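Local coordinates for Glyco_hydro_cc domain-containing protein (Pseudomonas viridiflava, PDB 6UAV) that cleaves internal linkages of beta-1,3-glucan as an endo-beta-1,3-glucanase of glycoside hydrolase family 128, subgroup II, at residues A9-S14 and K34-L39; W28-P33 and V50-M55; P15-A20 and D241-L246. All blocks are in the same frame, centred on the assembly; numbering follows the deposited sequence.

In the fold
The three interactions lie in one (beta/alpha)8 barrel, around its first three strands and the loop after its last. Interaction 2 pairs strands 27-29 and 51-56 in the barrel wall. Interaction 1 joins the loops that follow strands 6-9 and 27-29, its centre about 8 Å from that of interaction 2; D11 OD1 and N30 ND2 link the two. Interaction 3, centred about 12 Å from interaction 1, sets helix 15-22 against the loop between strand 220-225 and helix 248-255, and E243 reaches S14 and R38. Along the chain interaction 2 is nested within interaction 3, while interaction 1 alternates with both. Interaction 3 ties the loop after the last strand back onto the first helix.

Interaction 1: A9-S14 and K34-L39; sequences AYDVAS and KPHDRL
The methyl group of A13 sits squarely over one face of the H36 imidazole, its CB 3.6 Å from the ring centroid, in a CH-pi contact only 7° off the ring normal. H36 turns its ring there by holding CG anti to its backbone N (chi1 -166°). Both residues belong to loops on strand-to-helix connections of the (beta/alpha)8 barrel, one after strand 6-9 and the other after strand 27-29. Packing is closest around the two carbonyls beside this CH-pi contact. V12 O lies 3.4 Å from H36 CB and equally near the CD1 methyl of the buried L39, while A13 O is only 3.2 Å from R38 CD. Covered by the R38 and L39 chains, A13 O has no hydrogen-bonding partner in the model. A water bridges the loops instead, donating to D11 OD1 and to V12 O and accepting from H36 N at 3.0 Å. On the looser outer side the extended chain of the exposed R38 brings one guanidinium face against S14, R38 NH2 3.5 Å from S14 CB. R38 NH1 forms a salt bridge with E243 OE2, which also hydrogen-bonds S14 OG. D11 OD2 approaches the H36 ring at its edge, near CD2, whereas D11 OD1 also bonds to N30 ND2. No direct hydrogen bond joins the loops, so van der Waals packing and the water-mediated link carry the contact. Because H36 ND1 accepts the R38 backbone N-H nearly in the ring plane, with an N-H...N angle of 168°, the imidazole is probably fixed in its ring rotation and, if neutral, would carry its proton on NE2.

Interaction 2: W28-P33 and V50-M55; sequences WYNWSP and VDFVPM
S32 O takes the backbone N-H of M55 (M55 N to S32 O 2.9 Å); a water that accepts from N30 N lies within bonding distance of both S32 O and V53 O, though it may not serve both at once. The M55 donor stands well above the S32 carbonyl plane. Nearby, N30 OD1 accepts from S32 OG at 2.8 Å and meets the F52 ring at its edge, the amide almost perpendicular to the ring (83°). Earlier along both segments, they pair as adjacent parallel strands: W28 N donates to D51 O, and V53 N donates to W28 O at 3.1 Å. These are the second and third strands of the (beta/alpha)8 barrel, joined through helix 44-48 in a beta-alpha-beta unit. On the W28 and F52 face, F52 turns its edge toward the W28 indole, planes 60° apart, and F52 CB lies 3.8 Å from the centroid of the six-membered ring. V50 CG2 touches the indole rim at CZ3. The extended M55 chain runs beside Y29, M55 SD 4.0 Å from Y29 CE2, and makes oblique Met-aromatic contacts with Y29 and W31. Y29 OH and W31 NE1 bond to T183 O and E184 OE2 on strand 180-185.

Interaction 3: P15-A20 and D241-L246; sequences PADLSA and DAEGRL
D17 reaches out of helix 15-22 to grip the G244 backbone. From CB the chain turns to CG, set anti to the carbonyl carbon (chi1 -76°), and this brings CG to 3.9 Å from G244 N. At the tip OD1 takes the G244 N-H, 2.8 Å from that nitrogen, on its anti side and 35° out of the carboxylate plane. The other oxygen, OD2, forms a salt bridge with R229, whose guanidinium also binds the carbonyls of D241 and A242 and so ties the acid to the same loop. That loop makes a type II beta turn from A242 to R245, with G244 at its third position in a positive-phi conformation. It follows the last barrel strand, 220-225, and lies on the first helix, so the contact links the two ends of the (beta/alpha)8 ring at the protein surface. Lacking a side chain, G244 comes close to the helix, its CA 3.8 Å from A16 CB and 3.4 Å from A16 O. A water donates to both A16 O and G244 O. One helical turn on, A20 CB packs against L246, 4.1 Å from its CG, while L246 CD1 comes within 3.7 Å of A20 O.

Interaction 1: A9-S14 and K34-L39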
ATOM      1  N   ALA A   9       1.381   6.637  -1.749  1.00 11.94           N
ATOM      2  CA  ALA A   9       1.214   5.701  -2.875  1.00 11.87           C
ATOM      3  C   ALA A   9       1.289   6.506  -4.158  1.00 11.94           C
ATOM      4  O   ALA A   9       0.319   7.208  -4.440  1.00 11.42           O
ATOM      5  CB  ALA A   9      -0.112   4.992  -2.750  1.00 12.17           C
ATOM      6  N   TYR A  10       2.469   6.650  -4.731  1.00 11.68           N
ATOM      7  CA  TYR A  10       2.726   7.605  -5.831  1.00 11.96           C
ATOM      8  C   TYR A  10       4.074   7.286  -6.441  1.00 11.88           C
ATOM      9  O   TYR A  10       5.009   7.081  -5.700  1.00 12.66           O
ATOM     10  CB  TYR A  10       2.716   9.065  -5.363  1.00 11.69           C
ATOM     11  CG  TYR A  10       2.870  10.107  -6.438  1.00 12.01           C
ATOM     12  CD1 TYR A  10       1.885  10.254  -7.398  1.00 11.76           C
ATOM     13  CD2 TYR A  10       3.949  10.965  -6.473  1.00 12.45           C
ATOM     14  CE1 TYR A  10       1.997  11.220  -8.374  1.00 12.80           C
ATOM     15  CE2 TYR A  10       4.104  11.897  -7.485  1.00 12.55           C
ATOM     16  CZ  TYR A  10       3.114  12.031  -8.438  1.00 13.25           C
ATOM     17  OH  TYR A  10       3.161  12.977  -9.447  1.00 13.99           O
ATOM     18  N   ASP A  11       4.196   7.376  -7.753  1.00 12.23           N
ATOM     19  CA  ASP A  11       5.507   7.166  -8.407  1.00 11.94           C
ATOM     20  C   ASP A  11       6.312   8.470  -8.301  1.00 12.57           C
ATOM     21  O   ASP A  11       6.489   9.184  -9.306  1.00 12.99           O
ATOM     22  CB  ASP A  11       5.325   6.681  -9.838  1.00 12.24           C
ATOM     23  CG  ASP A  11       6.615   6.209 -10.470  1.00 12.59           C
ATOM     24  OD1 ASP A  11       7.559   5.852  -9.716  1.00 12.48           O
ATOM     25  OD2 ASP A  11       6.611   6.079 -11.696  1.00 14.13           O
ATOM     26  N   VAL A  12       6.905   8.705  -7.128  1.00 12.48           N
ATOM     27  CA  VAL A  12       7.710   9.933  -6.910  1.00 13.20           C
ATOM     28  C   VAL A  12       8.864   9.903  -7.924  1.00 14.05           C
ATOM     29  O   VAL A  12       9.614   8.881  -7.980  1.00 13.34           O
ATOM     30  CB  VAL A  12       8.251   9.988  -5.492  1.00 13.27           C
ATOM     31  CG1 VAL A  12       9.137  11.192  -5.336  1.00 14.39           C
ATOM     32  CG2 VAL A  12       7.134   9.991  -4.471  1.00 12.85           C
ATOM     33  N   ALA A  13       8.986  10.957  -8.741  1.00 14.92           N
ATOM     34  CA  ALA A  13       9.998  11.052  -9.831  1.00 16.27           C
ATOM     35  C   ALA A  13      11.028  12.158  -9.519  1.00 17.74           C
ATOM     36  O   ALA A  13      12.276  11.963  -9.692  1.00 20.55           O
ATOM     37  CB  ALA A  13       9.290  11.241 -11.141  1.00 17.29           C
ATOM     38  N   SER A  14      10.614  13.172  -8.803  1.00 16.69           N
ATOM     39  CA  SER A  14      11.391  14.411  -8.665  1.00 16.24           C
ATOM     40  C   SER A  14      12.013  14.456  -7.286  1.00 15.19           C
ATOM     41  O   SER A  14      11.284  14.406  -6.316  1.00 14.52           O
ATOM     42  CB  SER A  14      10.512  15.567  -8.867  1.00 16.73           C
ATOM     43  OG  SER A  14      11.239  16.764  -8.632  1.00 17.58           O
ATOM     44  N   LYS A  34      10.916  -1.301  -8.736  1.00 14.76           N
ATOM     45  CA  LYS A  34      12.011  -0.308  -8.560  1.00 15.54           C
ATOM     46  C   LYS A  34      11.450   1.097  -8.596  1.00 14.79           C
ATOM     47  O   LYS A  34      10.414   1.344  -9.241  1.00 13.30           O
ATOM     48  CB  LYS A  34      13.018  -0.476  -9.680  1.00 17.22           C
ATOM     49  CG  LYS A  34      13.951  -1.663  -9.488  1.00 19.30           C
ATOM     50  CD  LYS A  34      14.659  -2.025 -10.723  1.00 21.52           C
ATOM     51  CE  LYS A  34      15.558  -3.254 -10.571  1.00 22.86           C
ATOM     52  NZ  LYS A  34      15.667  -3.931 -11.877  1.00 25.40           N
ATOM     53  N   PRO A  35      12.160   2.053  -7.985  1.00 14.52           N
ATOM     54  CA  PRO A  35      11.743   3.439  -8.056  1.00 14.27           C
ATOM     55  C   PRO A  35      11.825   3.974  -9.484  1.00 14.88           C
ATOM     56  O   PRO A  35      12.474   3.386 -10.393  1.00 14.69           O
ATOM     57  CB  PRO A  35      12.733   4.201  -7.185  1.00 15.10           C
ATOM     58  CG  PRO A  35      13.455   3.171  -6.403  1.00 15.93           C
ATOM     59  CD  PRO A  35      13.392   1.887  -7.202  1.00 14.80           C
ATOM     60  N   HIS A  36      11.198   5.123  -9.667  1.00 14.12           N
ATOM     61  CA  HIS A  36      11.260   5.854 -10.948  1.00 14.78           C
ATOM     62  C   HIS A  36      12.724   6.048 -11.375  1.00 15.34           C
ATOM     63  O   HIS A  36      13.585   6.318 -10.525  1.00 14.28           O
ATOM     64  CB  HIS A  36      10.599   7.212 -10.826  1.00 15.07           C
ATOM     65  CG  HIS A  36      10.341   7.850 -12.146  1.00 15.32           C
ATOM     66  ND1 HIS A  36      11.318   8.459 -12.877  1.00 15.93           N
ATOM     67  CD2 HIS A  36       9.201   7.921 -12.878  1.00 15.87           C
ATOM     68  CE1 HIS A  36      10.777   8.920 -14.004  1.00 16.81           C
ATOM     69  NE2 HIS A  36       9.456   8.658 -13.994  1.00 15.93           N
ATOM     70  N   ASP A  37      13.004   5.916 -12.660  1.00 16.85           N
ATOM     71  CA  ASP A  37      14.396   5.936 -13.176  1.00 19.84           C
ATOM     72  C   ASP A  37      15.075   7.277 -12.876  1.00 19.06           C
ATOM     73  O   ASP A  37      16.323   7.281 -12.748  1.00 19.62           O
ATOM     74  CB  ASP A  37      14.468   5.616 -14.679  1.00 22.55           C
ATOM     75  CG  ASP A  37      14.355   4.118 -14.997  1.00 24.83           C
ATOM     76  OD1 ASP A  37      14.568   3.269 -14.071  1.00 27.19           O
ATOM     77  OD2 ASP A  37      13.964   3.802 -16.158  1.00 27.36           O
ATOM     78  N   ARG A  38      14.309   8.353 -12.729  1.00 19.07           N
ATOM     79  CA  ARG A  38      14.869   9.702 -12.429  1.00 20.05           C
ATOM     80  C   ARG A  38      15.636   9.644 -11.103  1.00 19.17           C
ATOM     81  O   ARG A  38      16.648  10.390 -10.967  1.00 18.74           O
ATOM     82  CB  ARG A  38      13.755  10.739 -12.480  1.00 22.63           C
ATOM     83  CG  ARG A  38      14.284  12.157 -12.345  1.00 26.95           C
ATOM     84  CD  ARG A  38      13.152  13.160 -12.492  1.00 29.33           C
ATOM     85  NE  ARG A  38      13.589  14.534 -12.253  1.00 32.40           N
ATOM     86  CZ  ARG A  38      12.775  15.583 -12.119  1.00 32.99           C
ATOM     87  NH1 ARG A  38      13.277  16.791 -11.899  1.00 34.08           N
ATOM     88  NH2 ARG A  38      11.475  15.415 -12.244  1.00 33.73           N
ATOM     89  N   LEU A  39      15.283   8.714 -10.192  1.00 16.47           N
ATOM     90  CA  LEU A  39      15.915   8.735  -8.831  1.00 16.48           C
ATOM     91  C   LEU A  39      17.124   7.814  -8.752  1.00 16.26           C
ATOM     92  O   LEU A  39      17.713   7.694  -7.653  1.00 16.71           O
ATOM     93  CB  LEU A  39      14.861   8.323  -7.804  1.00 15.99           C
ATOM     94  CG  LEU A  39      13.748   9.330  -7.553  1.00 16.43           C
ATOM     95  CD1 LEU A  39      12.704   8.758  -6.611  1.00 16.26           C
ATOM     96  CD2 LEU A  39      14.277  10.587  -6.925  1.00 17.42           C
TER
HETATM   97  O   HOH W   1       9.303   6.317  -7.653  1.00 14.27           O

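Interaction 2: W28-P33 and V50-M55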
ATOM      1  N   TRP A  28       7.579   5.471   0.486  1.00 10.95           N
ATOM      2  CA  TRP A  28       6.641   5.460  -0.652  1.00 10.77           C
ATOM      3  C   TRP A  28       6.773   4.171  -1.423  1.00 11.18           C
ATOM      4  O   TRP A  28       7.724   3.421  -1.229  1.00 11.46           O
ATOM      5  CB  TRP A  28       6.858   6.663  -1.586  1.00 11.12           C
ATOM      6  CG  TRP A  28       7.917   6.532  -2.656  1.00 11.29           C
ATOM      7  CD1 TRP A  28       7.676   6.276  -3.973  1.00 11.29           C
ATOM      8  CD2 TRP A  28       9.337   6.650  -2.545  1.00 11.02           C
ATOM      9  NE1 TRP A  28       8.828   6.278  -4.697  1.00 11.28           N
ATOM     10  CE2 TRP A  28       9.875   6.517  -3.847  1.00 11.79           C
ATOM     11  CE3 TRP A  28      10.209   6.903  -1.471  1.00 11.61           C
ATOM     12  CZ2 TRP A  28      11.241   6.592  -4.105  1.00 12.02           C
ATOM     13  CZ3 TRP A  28      11.551   7.017  -1.755  1.00 11.86           C
ATOM     14  CH2 TRP A  28      12.060   6.812  -3.030  1.00 11.90           C
ATOM     15  N   TYR A  29       5.850   3.966  -2.359  1.00 10.86           N
ATOM     16  CA  TYR A  29       5.987   2.840  -3.289  1.00 10.69           C
ATOM     17  C   TYR A  29       5.272   3.269  -4.544  1.00 10.54           C
ATOM     18  O   TYR A  29       4.565   4.272  -4.491  1.00 10.89           O
ATOM     19  CB  TYR A  29       5.440   1.547  -2.664  1.00 10.61           C
ATOM     20  CG  TYR A  29       3.939   1.466  -2.687  1.00 10.52           C
ATOM     21  CD1 TYR A  29       3.151   2.205  -1.805  1.00 11.20           C
ATOM     22  CD2 TYR A  29       3.313   0.649  -3.597  1.00 10.81           C
ATOM     23  CE1 TYR A  29       1.772   2.104  -1.831  1.00 10.78           C
ATOM     24  CE2 TYR A  29       1.948   0.550  -3.638  1.00 10.15           C
ATOM     25  CZ  TYR A  29       1.164   1.295  -2.760  1.00 10.96           C
ATOM     26  OH  TYR A  29      -0.192   1.177  -2.790  1.00 10.78           O
ATOM     27  N   ASN A  30       5.479   2.531  -5.612  1.00 10.73           N
ATOM     28  CA  ASN A  30       5.010   2.949  -6.955  1.00 11.17           C
ATOM     29  C   ASN A  30       4.415   1.767  -7.703  1.00 11.17           C
ATOM     30  O   ASN A  30       4.345   1.863  -8.918  1.00 11.47           O
ATOM     31  CB  ASN A  30       6.120   3.611  -7.773  1.00 11.47           C
ATOM     32  CG  ASN A  30       7.207   2.631  -8.162  1.00 11.87           C
ATOM     33  OD1 ASN A  30       7.144   1.457  -7.759  1.00 12.17           O
ATOM     34  ND2 ASN A  30       8.150   3.102  -8.967  1.00 12.72           N
ATOM     35  N   TRP A  31       3.903   0.772  -6.999  1.00 11.48           N
ATOM     36  CA  TRP A  31       3.253  -0.415  -7.597  1.00 11.82           C
ATOM     37  C   TRP A  31       4.237  -1.208  -8.477  1.00 12.42           C
ATOM     38  O   TRP A  31       3.785  -1.992  -9.269  1.00 13.74           O
ATOM     39  CB  TRP A  31       1.992  -0.050  -8.382  1.00 12.01           C
ATOM     40  CG  TRP A  31       0.981   0.623  -7.519  1.00 10.96           C
ATOM     41  CD1 TRP A  31       0.025   0.034  -6.749  1.00 11.19           C
ATOM     42  CD2 TRP A  31       0.780   2.045  -7.364  1.00 11.57           C
ATOM     43  NE1 TRP A  31      -0.734   0.970  -6.110  1.00 10.62           N
ATOM     44  CE2 TRP A  31      -0.289   2.217  -6.446  1.00 10.90           C
ATOM     45  CE3 TRP A  31       1.397   3.171  -7.916  1.00 11.78           C
ATOM     46  CZ2 TRP A  31      -0.755   3.501  -6.085  1.00 11.68           C
ATOM     47  CZ3 TRP A  31       0.919   4.426  -7.583  1.00 12.36           C
ATOM     48  CH2 TRP A  31      -0.108   4.569  -6.661  1.00 11.96           C
ATOM     49  N   SER A  32       5.542  -1.015  -8.336  1.00 12.59           N
ATOM     50  CA  SER A  32       6.511  -1.629  -9.278  1.00 13.76           C
ATOM     51  C   SER A  32       7.730  -2.065  -8.512  1.00 13.31           C
ATOM     52  O   SER A  32       7.909  -1.701  -7.337  1.00 11.98           O
ATOM     53  CB  SER A  32       6.877  -0.672 -10.390  1.00 15.06           C
ATOM     54  OG  SER A  32       7.995   0.037  -9.989  1.00 16.37           O
ATOM     55  N   PRO A  33       8.589  -2.915  -9.117  1.00 13.92           N
ATOM     56  CA  PRO A  33       9.714  -3.426  -8.333  1.00 14.40           C
ATOM     57  C   PRO A  33      10.872  -2.458  -8.067  1.00 15.31           C
ATOM     58  O   PRO A  33      11.750  -2.771  -7.268  1.00 16.56           O
ATOM     59  CB  PRO A  33      10.225  -4.576  -9.194  1.00 15.43           C
ATOM     60  CG  PRO A  33       9.193  -4.833 -10.232  1.00 15.47           C
ATOM     61  CD  PRO A  33       8.443  -3.523 -10.445  1.00 14.56           C
ATOM     62  N   VAL A  50      13.970   8.878   3.591  1.00 17.51           N
ATOM     63  CA  VAL A  50      12.778   8.163   3.056  1.00 16.69           C
ATOM     64  C   VAL A  50      13.250   6.814   2.530  1.00 18.15           C
ATOM     65  O   VAL A  50      14.447   6.653   2.161  1.00 19.10           O
ATOM     66  CB  VAL A  50      12.007   8.992   2.002  1.00 17.01           C
ATOM     67  CG1 VAL A  50      11.500  10.296   2.590  1.00 17.08           C
ATOM     68  CG2 VAL A  50      12.883   9.279   0.802  1.00 17.98           C
ATOM     69  N   ASP A  51      12.368   5.821   2.602  1.00 16.15           N
ATOM     70  CA  ASP A  51      12.664   4.506   1.979  1.00 16.67           C
ATOM     71  C   ASP A  51      11.618   4.195   0.919  1.00 15.04           C
ATOM     72  O   ASP A  51      10.483   4.599   1.033  1.00 14.17           O
ATOM     73  CB  ASP A  51      12.872   3.401   3.004  1.00 19.08           C
ATOM     74  CG  ASP A  51      11.668   3.036   3.824  1.00 21.82           C
ATOM     75  OD1 ASP A  51      11.384   3.795   4.781  1.00 23.85           O
ATOM     76  OD2 ASP A  51      11.022   1.993   3.499  1.00 22.78           O
ATOM     77  N   PHE A  52      12.036   3.504  -0.125  1.00 13.62           N
ATOM     78  CA  PHE A  52      11.135   2.980  -1.191  1.00 12.87           C
ATOM     79  C   PHE A  52      10.878   1.498  -0.909  1.00 12.52           C
ATOM     80  O   PHE A  52      11.829   0.760  -0.581  1.00 12.74           O
ATOM     81  CB  PHE A  52      11.802   3.087  -2.558  1.00 12.65           C
ATOM     82  CG  PHE A  52      11.103   2.364  -3.679  1.00 12.64           C
ATOM     83  CD1 PHE A  52       9.963   2.896  -4.254  1.00 12.27           C
ATOM     84  CD2 PHE A  52      11.556   1.115  -4.114  1.00 12.71           C
ATOM     85  CE1 PHE A  52       9.322   2.217  -5.286  1.00 12.60           C
ATOM     86  CE2 PHE A  52      10.885   0.455  -5.130  1.00 12.58           C
ATOM     87  CZ  PHE A  52       9.754   0.991  -5.696  1.00 12.53           C
ATOM     88  N   VAL A  53       9.657   1.030  -1.092  1.00 11.90           N
ATOM     89  CA  VAL A  53       9.269  -0.398  -0.866  1.00 11.59           C
ATOM     90  C   VAL A  53       8.829  -0.957  -2.190  1.00 11.74           C
ATOM     91  O   VAL A  53       7.922  -0.438  -2.818  1.00 11.58           O
ATOM     92  CB  VAL A  53       8.163  -0.567   0.190  1.00 11.29           C
ATOM     93  CG1 VAL A  53       7.744  -2.045   0.367  1.00 11.84           C
ATOM     94  CG2 VAL A  53       8.598   0.035   1.509  1.00 11.56           C
ATOM     95  N   PRO A  54       9.563  -1.954  -2.711  1.00 11.92           N
ATOM     96  CA  PRO A  54       9.224  -2.512  -4.013  1.00 12.26           C
ATOM     97  C   PRO A  54       7.917  -3.311  -3.957  1.00 11.73           C
ATOM     98  O   PRO A  54       7.570  -3.842  -2.913  1.00 11.43           O
ATOM     99  CB  PRO A  54      10.301  -3.514  -4.346  1.00 12.55           C
ATOM    100  CG  PRO A  54      11.133  -3.631  -3.129  1.00 13.57           C
ATOM    101  CD  PRO A  54      10.734  -2.587  -2.097  1.00 12.82           C
ATOM    102  N   MET A  55       7.316  -3.536  -5.135  1.00 11.50           N
ATOM    103  CA  MET A  55       6.073  -4.298  -5.217  1.00 11.51           C
ATOM    104  C   MET A  55       6.065  -5.205  -6.447  1.00 12.64           C
ATOM    105  O   MET A  55       6.504  -4.813  -7.515  1.00 13.45           O
ATOM    106  CB  MET A  55       4.866  -3.376  -5.320  1.00 11.37           C
ATOM    107  CG  MET A  55       3.553  -4.156  -5.444  1.00 11.39           C
ATOM    108  SD  MET A  55       2.114  -3.119  -5.115  1.00 12.60           S
ATOM    109  CE  MET A  55       0.999  -4.378  -4.514  1.00 11.87           C
TER
HETATM  110  O   HOH W   2       6.671  -0.201  -5.221  1.00 11.29           O

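Interaction 3: P15-A20 and D241-L246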
ATOM      1  N   PRO A  15      13.336  14.673  -7.195  1.00 14.93           N
ATOM      2  CA  PRO A  15      13.970  14.972  -5.911  1.00 15.13           C
ATOM      3  C   PRO A  15      13.289  16.163  -5.223  1.00 15.12           C
ATOM      4  O   PRO A  15      13.126  16.142  -4.029  1.00 15.01           O
ATOM      5  CB  PRO A  15      15.434  15.271  -6.258  1.00 15.78           C
ATOM      6  CG  PRO A  15      15.627  14.541  -7.553  1.00 15.99           C
ATOM      7  CD  PRO A  15      14.316  14.650  -8.313  1.00 15.82           C
ATOM      8  N   ALA A  16      12.823  17.156  -5.987  1.00 15.51           N
ATOM      9  CA  ALA A  16      12.119  18.317  -5.382  1.00 15.60           C
ATOM     10  C   ALA A  16      10.866  17.839  -4.622  1.00 15.37           C
ATOM     11  O   ALA A  16      10.545  18.385  -3.565  1.00 15.12           O
ATOM     12  CB  ALA A  16      11.774  19.296  -6.439  1.00 16.03           C
ATOM     13  N   ASP A  17      10.130  16.891  -5.195  1.00 15.12           N
ATOM     14  CA  ASP A  17       8.953  16.315  -4.514  1.00 14.80           C
ATOM     15  C   ASP A  17       9.386  15.597  -3.241  1.00 15.51           C
ATOM     16  O   ASP A  17       8.691  15.672  -2.263  1.00 15.54           O
ATOM     17  CB  ASP A  17       8.188  15.381  -5.439  1.00 14.75           C
ATOM     18  CG  ASP A  17       7.341  16.073  -6.474  1.00 15.24           C
ATOM     19  OD1 ASP A  17       6.980  17.296  -6.284  1.00 16.37           O
ATOM     20  OD2 ASP A  17       6.915  15.353  -7.399  1.00 15.04           O
ATOM     21  N   LEU A  18      10.520  14.894  -3.231  1.00 15.61           N
ATOM     22  CA  LEU A  18      11.055  14.341  -1.949  1.00 15.77           C
ATOM     23  C   LEU A  18      11.394  15.425  -0.931  1.00 15.48           C
ATOM     24  O   LEU A  18      11.119  15.184   0.261  1.00 15.31           O
ATOM     25  CB  LEU A  18      12.276  13.468  -2.220  1.00 16.77           C
ATOM     26  CG  LEU A  18      11.968  12.168  -2.921  1.00 16.74           C
ATOM     27  CD1 LEU A  18      13.265  11.469  -3.291  1.00 17.64           C
ATOM     28  CD2 LEU A  18      11.055  11.291  -2.096  1.00 17.02           C
ATOM     29  N   SER A  19      11.969  16.569  -1.312  1.00 14.94           N
ATOM     30  CA  SER A  19      12.260  17.660  -0.351  1.00 15.47           C
ATOM     31  C   SER A  19      10.945  18.020   0.348  1.00 15.92           C
ATOM     32  O   SER A  19      10.903  18.091   1.618  1.00 16.04           O
ATOM     33  CB  SER A  19      12.850  18.875  -1.024  1.00 16.00           C
ATOM     34  OG  SER A  19      14.202  18.671  -1.440  1.00 16.18           O
ATOM     35  N   ALA A  20       9.877  18.175  -0.442  1.00 15.47           N
ATOM     36  CA  ALA A  20       8.559  18.650   0.055  1.00 16.43           C
ATOM     37  C   ALA A  20       7.975  17.582   1.007  1.00 16.24           C
ATOM     38  O   ALA A  20       7.509  17.932   2.132  1.00 16.91           O
ATOM     39  CB  ALA A  20       7.680  18.932  -1.156  1.00 16.09           C
ATOM     40  N   ASP A 241       1.280  19.758  -5.956  1.00 17.64           N
ATOM     41  CA  ASP A 241       0.729  20.504  -7.129  1.00 19.24           C
ATOM     42  C   ASP A 241       1.909  20.744  -8.079  1.00 18.53           C
ATOM     43  O   ASP A 241       2.300  19.769  -8.775  1.00 18.48           O
ATOM     44  CB  ASP A 241      -0.038  21.750  -6.714  1.00 21.93           C
ATOM     45  CG  ASP A 241      -0.775  22.429  -7.863  1.00 24.21           C
ATOM     46  OD1 ASP A 241      -0.775  21.900  -9.012  1.00 26.50           O
ATOM     47  OD2 ASP A 241      -1.282  23.489  -7.631  1.00 28.67           O
ATOM     48  N   ALA A 242       2.481  21.949  -8.105  1.00 18.94           N
ATOM     49  CA  ALA A 242       3.689  22.212  -8.919  1.00 19.04           C
ATOM     50  C   ALA A 242       4.789  21.243  -8.467  1.00 18.10           C
ATOM     51  O   ALA A 242       4.806  20.842  -7.316  1.00 18.13           O
ATOM     52  CB  ALA A 242       4.133  23.666  -8.758  1.00 19.87           C
ATOM     53  N   GLU A 243       5.762  20.963  -9.326  1.00 17.98           N
ATOM     54  CA  GLU A 243       6.950  20.198  -8.911  1.00 17.47           C
ATOM     55  C   GLU A 243       7.558  20.795  -7.636  1.00 17.25           C
ATOM     56  O   GLU A 243       7.847  22.012  -7.573  1.00 17.40           O
ATOM     57  CB  GLU A 243       7.940  20.085 -10.056  1.00 17.91           C
ATOM     58  CG  GLU A 243       9.140  19.263  -9.702  1.00 18.13           C
ATOM     59  CD  GLU A 243      10.006  18.921 -10.890  1.00 18.32           C
ATOM     60  OE1 GLU A 243       9.726  19.427 -11.987  1.00 19.94           O
ATOM     61  OE2 GLU A 243      11.008  18.252 -10.649  1.00 18.04           O
ATOM     62  N   GLY A 244       7.725  19.939  -6.635  1.00 16.40           N
ATOM     63  CA  GLY A 244       8.327  20.318  -5.346  1.00 16.64           C
ATOM     64  C   GLY A 244       7.416  21.176  -4.458  1.00 17.21           C
ATOM     65  O   GLY A 244       7.937  21.712  -3.451  1.00 17.02           O
ATOM     66  N   ARG A 245       6.117  21.262  -4.749  1.00 17.92           N
ATOM     67  CA  ARG A 245       5.197  22.072  -3.917  1.00 19.43           C
ATOM     68  C   ARG A 245       4.050  21.232  -3.345  1.00 17.91           C
ATOM     69  O   ARG A 245       3.334  20.610  -4.133  1.00 16.39           O
ATOM     70  CB  ARG A 245       4.573  23.229  -4.703  1.00 23.06           C
ATOM     71  CG  ARG A 245       3.908  24.223  -3.760  1.00 27.55           C
ATOM     72  CD  ARG A 245       3.948  25.710  -4.139  1.00 32.90           C
ATOM     73  NE  ARG A 245       5.294  26.289  -4.079  1.00 36.91           N
ATOM     74  CZ  ARG A 245       5.814  27.129  -4.985  1.00 40.42           C
ATOM     75  NH1 ARG A 245       5.116  27.519  -6.048  1.00 43.01           N
ATOM     76  NH2 ARG A 245       7.058  27.556  -4.843  1.00 42.21           N
ATOM     77  N   LEU A 246       3.870  21.269  -2.024  1.00 17.06           N
ATOM     78  CA  LEU A 246       2.685  20.668  -1.348  1.00 16.85           C
ATOM     79  C   LEU A 246       1.415  21.458  -1.679  1.00 17.24           C
ATOM     80  O   LEU A 246       1.472  22.701  -1.840  1.00 17.76           O
ATOM     81  CB  LEU A 246       2.892  20.627   0.159  1.00 17.27           C
ATOM     82  CG  LEU A 246       4.097  19.780   0.583  1.00 16.76           C
ATOM     83  CD1 LEU A 246       4.483  20.059   2.012  1.00 17.06           C
ATOM     84  CD2 LEU A 246       3.829  18.317   0.368  1.00 16.29           C
TER
HETATM   85  O   HOH W   3      10.509  21.134  -2.735  1.00 24.90           O